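Local coordinates for protein catalase (Bacillus pumilus, PDB 4QOQ) that catalyses the breakdown of hydrogen peroxide to water and dioxygen at a buried haem, as a tetrameric catalase, at residues N130-F135 with T179-D184. Numbering follows the deposited sequence.
With HEM (protoporphyrin IX containing Fe), chain E; JZ3 (Guaiacol), chain G.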
ATOM      1  N   ASN A 130     -29.942  -3.777   0.325  1.00 17.15           N
ATOM      2  CA  ASN A 130     -29.944  -5.189   0.655  1.00 17.20           C
ATOM      3  C   ASN A 130     -31.295  -5.780   0.228  1.00 18.42           C
ATOM      4  O   ASN A 130     -32.267  -5.075  -0.027  1.00 18.18           O
ATOM      5  CB  ASN A 130     -29.791  -5.366   2.167  1.00 17.36           C
ATOM      6  CG  ASN A 130     -28.369  -5.469   2.651  1.00 17.25           C
ATOM      7  OD1 ASN A 130     -27.404  -5.635   1.884  1.00 18.81           O
ATOM      8  ND2 ASN A 130     -28.234  -5.446   3.974  1.00 18.41           N
ATOM      9  N   ASN A 131     -31.448  -7.089   0.250  1.00 19.45           N
ATOM     10  CA  ASN A 131     -32.784  -7.656   0.026  1.00 19.38           C
ATOM     11  C   ASN A 131     -33.776  -7.317   1.135  1.00 19.35           C
ATOM     12  O   ASN A 131     -34.883  -6.852   0.859  1.00 24.00           O
ATOM     13  CB  ASN A 131     -32.696  -9.188  -0.272  1.00 19.48           C
ATOM     14  CG  ASN A 131     -32.158 -10.013   0.881  1.00 19.16           C
ATOM     15  OD1 ASN A 131     -31.378  -9.512   1.734  1.00 18.53           O
ATOM     16  ND2 ASN A 131     -32.697 -11.215   1.025  1.00 17.26           N
ATOM     17  N   LEU A 132     -33.384  -7.518   2.397  1.00 18.46           N
ATOM     18  CA  LEU A 132     -34.278  -7.279   3.523  1.00 20.52           C
ATOM     19  C   LEU A 132     -34.392  -5.747   3.754  1.00 19.49           C
ATOM     20  O   LEU A 132     -33.456  -4.997   3.541  1.00 18.76           O
ATOM     21  CB  LEU A 132     -33.738  -7.909   4.806  1.00 19.55           C
ATOM     22  CG  LEU A 132     -33.440  -9.431   4.671  1.00 20.61           C
ATOM     23  CD1 LEU A 132     -32.928 -10.008   5.962  1.00 20.82           C
ATOM     24  CD2 LEU A 132     -34.661 -10.210   4.221  1.00 21.63           C
ATOM     25  N   PRO A 133     -35.575  -5.266   4.191  1.00 17.95           N
ATOM     26  CA  PRO A 133     -35.818  -3.831   4.121  1.00 17.77           C
ATOM     27  C   PRO A 133     -35.477  -3.025   5.390  1.00 18.01           C
ATOM     28  O   PRO A 133     -35.681  -1.788   5.413  1.00 17.72           O
ATOM     29  CB  PRO A 133     -37.372  -3.748   3.852  1.00 18.12           C
ATOM     30  CG  PRO A 133     -37.852  -4.929   4.600  1.00 17.84           C
ATOM     31  CD  PRO A 133     -36.806  -6.023   4.374  1.00 19.23           C
ATOM     32  N   ILE A 134     -34.911  -3.690   6.398  1.00 17.85           N
ATOM     33  CA  ILE A 134     -34.537  -3.026   7.634  1.00 19.40           C
ATOM     34  C   ILE A 134     -33.120  -3.463   7.999  1.00 19.94           C
ATOM     35  O   ILE A 134     -32.525  -4.263   7.312  1.00 20.23           O
ATOM     36  CB  ILE A 134     -35.520  -3.347   8.738  1.00 23.15           C
ATOM     37  CG1 ILE A 134     -35.746  -4.869   8.829  1.00 25.83           C
ATOM     38  CG2 ILE A 134     -36.858  -2.665   8.510  1.00 26.51           C
ATOM     39  CD1 ILE A 134     -36.386  -5.287  10.110  1.00 29.76           C
ATOM     40  N   PHE A 135     -32.638  -2.984   9.129  1.00 19.45           N
ATOM     41  CA  PHE A 135     -31.351  -3.419   9.631  1.00 17.15           C
ATOM     42  C   PHE A 135     -31.365  -3.740  11.124  1.00 18.99           C
ATOM     43  O   PHE A 135     -32.351  -3.429  11.812  1.00 17.51           O
ATOM     44  CB  PHE A 135     -30.268  -2.315   9.302  1.00 17.20           C
ATOM     45  CG  PHE A 135     -28.890  -2.879   9.007  1.00 16.08           C
ATOM     46  CD1 PHE A 135     -28.703  -3.697   7.929  1.00 17.68           C
ATOM     47  CD2 PHE A 135     -27.823  -2.561   9.798  1.00 17.16           C
ATOM     48  CE1 PHE A 135     -27.439  -4.246   7.643  1.00 17.79           C
ATOM     49  CE2 PHE A 135     -26.558  -3.064   9.520  1.00 18.13           C
ATOM     50  CZ  PHE A 135     -26.381  -3.892   8.447  1.00 19.47           C
ATOM     51  N   THR A 179     -36.336 -11.157  13.056  1.00 21.54           N
ATOM     52  CA  THR A 179     -37.663 -11.768  12.707  1.00 22.59           C
ATOM     53  C   THR A 179     -37.824 -11.947  11.187  1.00 22.16           C
ATOM     54  O   THR A 179     -38.476 -12.879  10.743  1.00 24.15           O
ATOM     55  CB  THR A 179     -38.780 -10.926  13.310  1.00 21.37           C
ATOM     56  OG1 THR A 179     -38.526 -10.882  14.717  1.00 23.37           O
ATOM     57  CG2 THR A 179     -40.142 -11.493  13.035  1.00 24.73           C
ATOM     58  N   TRP A 180     -37.113 -11.131  10.401  1.00 20.12           N
ATOM     59  CA  TRP A 180     -36.980 -11.377   8.961  1.00 18.64           C
ATOM     60  C   TRP A 180     -35.866 -12.323   8.570  1.00 18.59           C
ATOM     61  O   TRP A 180     -36.076 -13.234   7.775  1.00 20.26           O
ATOM     62  CB  TRP A 180     -36.706 -10.054   8.213  1.00 19.52           C
ATOM     63  CG  TRP A 180     -37.794  -9.081   8.084  1.00 20.74           C
ATOM     64  CD1 TRP A 180     -38.211  -8.237   9.029  1.00 20.26           C
ATOM     65  CD2 TRP A 180     -38.497  -8.736   6.877  1.00 21.95           C
ATOM     66  NE1 TRP A 180     -39.118  -7.397   8.523  1.00 22.48           N
ATOM     67  CE2 TRP A 180     -39.355  -7.699   7.203  1.00 21.30           C
ATOM     68  CE3 TRP A 180     -38.468  -9.203   5.559  1.00 21.45           C
ATOM     69  CZ2 TRP A 180     -40.223  -7.116   6.284  1.00 22.08           C
ATOM     70  CZ3 TRP A 180     -39.308  -8.643   4.656  1.00 21.83           C
ATOM     71  CH2 TRP A 180     -40.192  -7.605   5.011  1.00 22.76           C
ATOM     72  N   LEU A 181     -34.686 -12.152   9.154  1.00 17.84           N
ATOM     73  CA  LEU A 181     -33.515 -12.939   8.789  1.00 19.43           C
ATOM     74  C   LEU A 181     -33.623 -14.423   9.162  1.00 20.18           C
ATOM     75  O   LEU A 181     -33.069 -15.280   8.451  1.00 18.75           O
ATOM     76  CB  LEU A 181     -32.274 -12.389   9.497  1.00 19.82           C
ATOM     77  CG  LEU A 181     -30.916 -13.029   9.176  1.00 20.18           C
ATOM     78  CD1 LEU A 181     -30.586 -12.822   7.721  1.00 19.72           C
ATOM     79  CD2 LEU A 181     -29.855 -12.352  10.069  1.00 20.28           C
ATOM     80  N   PHE A 182     -34.353 -14.741  10.222  1.00 19.60           N
ATOM     81  CA  PHE A 182     -34.597 -16.118  10.527  1.00 22.17           C
ATOM     82  C   PHE A 182     -35.884 -16.716   9.967  1.00 22.49           C
ATOM     83  O   PHE A 182     -36.142 -17.938  10.204  1.00 23.07           O
ATOM     84  CB  PHE A 182     -34.431 -16.359  12.053  1.00 24.49           C
ATOM     85  CG  PHE A 182     -32.999 -16.388  12.461  1.00 25.44           C
ATOM     86  CD1 PHE A 182     -32.278 -17.543  12.410  1.00 22.61           C
ATOM     87  CD2 PHE A 182     -32.355 -15.210  12.798  1.00 24.73           C
ATOM     88  CE1 PHE A 182     -30.958 -17.574  12.761  1.00 24.02           C
ATOM     89  CE2 PHE A 182     -31.028 -15.222  13.127  1.00 25.29           C
ATOM     90  CZ  PHE A 182     -30.302 -16.388  13.085  1.00 23.44           C
ATOM     91  N   SER A 183     -36.602 -15.959   9.155  1.00 21.90           N
ATOM     92  CA  SER A 183     -37.544 -16.584   8.178  1.00 22.52           C
ATOM     93  C   SER A 183     -36.741 -17.273   7.144  1.00 22.51           C
ATOM     94  O   SER A 183     -35.476 -17.182   7.132  1.00 21.67           O
ATOM     95  CB  SER A 183     -38.483 -15.573   7.539  1.00 22.36           C
ATOM     96  OG  SER A 183     -37.869 -14.840   6.499  1.00 21.43           O
ATOM     97  N   ASP A 184     -37.379 -17.998   6.231  1.00 19.98           N
ATOM     98  CA  ASP A 184     -36.540 -18.634   5.226  1.00 22.58           C
ATOM     99  C   ASP A 184     -35.966 -17.613   4.214  1.00 21.92           C
ATOM    100  O   ASP A 184     -35.135 -17.966   3.407  1.00 22.23           O
ATOM    101  CB  ASP A 184     -37.266 -19.735   4.437  1.00 22.36           C
ATOM    102  CG  ASP A 184     -37.461 -21.009   5.245  1.00 25.89           C
ATOM    103  OD1 ASP A 184     -36.722 -21.293   6.217  1.00 22.14           O
ATOM    104  OD2 ASP A 184     -38.426 -21.757   4.908  1.00 30.37           O
TER
HETATM  105  CHA HEM E 501     -20.382  -3.285   1.687  0.50 15.12           C
HETATM  106  CHB HEM E 501     -19.947  -0.511   5.660  0.50 15.91           C
HETATM  107  CHC HEM E 501     -24.780  -1.073   6.487  0.50 15.79           C
HETATM  108  CHD HEM E 501     -25.230  -2.971   2.052  0.50 15.26           C
HETATM  109  C1A HEM E 501     -19.853  -2.528   2.721  0.50 15.72           C
HETATM  110  C2A HEM E 501     -18.480  -2.139   2.830  0.50 15.51           C
HETATM  111  C3A HEM E 501     -18.378  -1.346   3.942  0.50 15.71           C
HETATM  112  C4A HEM E 501     -19.667  -1.236   4.502  0.50 16.42           C
HETATM  113  CMA HEM E 501     -17.178  -0.622   4.549  0.50 15.62           C
HETATM  114  CAA HEM E 501     -17.408  -2.535   1.841  0.50 14.20           C
HETATM  115  CBA HEM E 501     -17.534  -1.654   0.574  0.50 13.97           C
HETATM  116  CGA HEM E 501     -16.414  -1.760  -0.451  0.50 14.41           C
HETATM  117  O1A HEM E 501     -16.564  -1.303  -1.621  0.50 14.71           O
HETATM  118  O2A HEM E 501     -15.306  -2.208  -0.117  0.50 12.88           O
HETATM  119  C1B HEM E 501     -21.247  -0.449   6.212  0.50 16.30           C
HETATM  120  C2B HEM E 501     -21.559   0.288   7.423  0.50 15.79           C
HETATM  121  C3B HEM E 501     -22.876   0.125   7.678  0.50 15.27           C
HETATM  122  C4B HEM E 501     -23.421  -0.711   6.574  0.50 16.16           C
HETATM  123  CMB HEM E 501     -20.610   1.074   8.293  0.50 15.49           C
HETATM  124  CAB HEM E 501     -23.665   0.724   8.785  0.50 15.84           C
HETATM  125  CBB HEM E 501     -23.280   1.900   9.339  0.50 16.09           C
HETATM  126  C1C HEM E 501     -25.324  -1.605   5.331  0.50 15.96           C
HETATM  127  C2C HEM E 501     -26.658  -1.457   4.950  0.50 15.81           C
HETATM  128  C3C HEM E 501     -26.782  -1.978   3.686  0.50 15.74           C
HETATM  129  C4C HEM E 501     -25.520  -2.440   3.283  0.50 15.68           C
HETATM  130  CMC HEM E 501     -27.778  -0.828   5.772  0.50 15.07           C
HETATM  131  CAC HEM E 501     -27.980  -1.967   2.857  0.50 15.21           C
HETATM  132  CBC HEM E 501     -28.888  -1.067   3.148  0.50 16.99           C
HETATM  133  C1D HEM E 501     -23.939  -3.211   1.637  0.50 14.93           C
HETATM  134  C2D HEM E 501     -23.686  -3.809   0.330  0.50 14.11           C
HETATM  135  C3D HEM E 501     -22.341  -3.909   0.235  0.50 14.22           C
HETATM  136  C4D HEM E 501     -21.772  -3.370   1.494  0.50 15.08           C
HETATM  137  CMD HEM E 501     -24.757  -4.238  -0.681  0.50 14.10           C
HETATM  138  CAD HEM E 501     -21.621  -4.507  -0.964  0.50 13.96           C
HETATM  139  CBD HEM E 501     -21.501  -3.499  -2.148  0.50 13.97           C
HETATM  140  CGD HEM E 501     -20.696  -4.114  -3.291  0.50 13.90           C
HETATM  141  O1D HEM E 501     -21.317  -4.876  -4.083  0.50 12.84           O
HETATM  142  O2D HEM E 501     -19.452  -3.879  -3.418  0.50 13.61           O
HETATM  143  NA  HEM E 501     -20.578  -1.953   3.768  0.50 16.29           N
HETATM  144  NB  HEM E 501     -22.410  -0.978   5.741  0.50 16.40           N
HETATM  145  NC  HEM E 501     -24.670  -2.114   4.291  0.50 16.26           N
HETATM  146  ND  HEM E 501     -22.779  -2.947   2.300  0.50 16.02           N
HETATM  147 FE   HEM E 501     -22.612  -2.048   3.953  0.50 20.57          FE
HETATM  148  CAA JZ3 G 503     -25.598 -11.382   9.322  1.00 55.42           C
HETATM  149  OAG JZ3 G 503     -26.103 -12.685   9.026  1.00 54.35           O
HETATM  150  CAI JZ3 G 503     -26.126 -13.829   9.805  1.00 57.41           C
HETATM  151  CAF JZ3 G 503     -27.167 -14.041  10.711  1.00 54.48           C
HETATM  152  CAD JZ3 G 503     -27.261 -15.177  11.497  1.00 58.01           C
HETATM  153  CAC JZ3 G 503     -26.299 -16.170  11.387  1.00 66.10           C
HETATM  154  CAE JZ3 G 503     -25.236 -16.032  10.496  1.00 64.89           C
HETATM  155  CAH JZ3 G 503     -25.086 -14.891   9.684  1.00 62.37           C
HETATM  156  OAB JZ3 G 503     -24.014 -14.785   8.814  1.00 59.66           O
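Pro133 sets its CG-CD edge over one face of the Trp180 six-membered ring, and the tight half of this contact is built on that pair. Pro133 CD sits 3.7 Å from the ring centroid and only 12° off its normal, a CH-pi contact, while Pro133 CG reaches Trp180 CH2 at 3.6 Å. Proline suits the place because its rigid, slightly polarised CH groups match an electron-rich surface; the broad, flat indole lets one side chain meet Leu132, Pro133 and Ile134. Ile134 crosses it at about a right angle and comes obliquely to the five-membered ring, its CD1 3.6 Å from Trp180 CD1. A chi1 of 50° puts CG1 between backbone N and carbonyl carbon, from where the unbranched CG1-CD1 arm is long enough to reach the indole.

The contact joins the loop that follows strand 123-130 of the catalase beta-barrel to the C-terminal end of helix 175-181. On its far side the loop borders the haem, where the Phe135 ring takes the porphyrin methyl CMC over one face, CD1 to CMC being 3.7 Å. Leu181 CD2 and Phe182 CZ touch the bound guaiacol instead.

Packing slackens toward the leucines, yet this side is buried; the one partly exposed touching residue is Pro133, at the tight end. Leu132 slides past the indole with CD2 4.2 Å from Trp180 CE3, and its CD1 meets Leu181 CD1 at 4.1 Å, apolar, branched side chains suiting this seam. No hydrogen bond spans the segments. Just beyond the helix, Ser183 gives both N and OG to Trp180 O, the OG bond being 2.7 Å and in the carbonyl plane. Lys428 makes a cation-pi contact with Trp180.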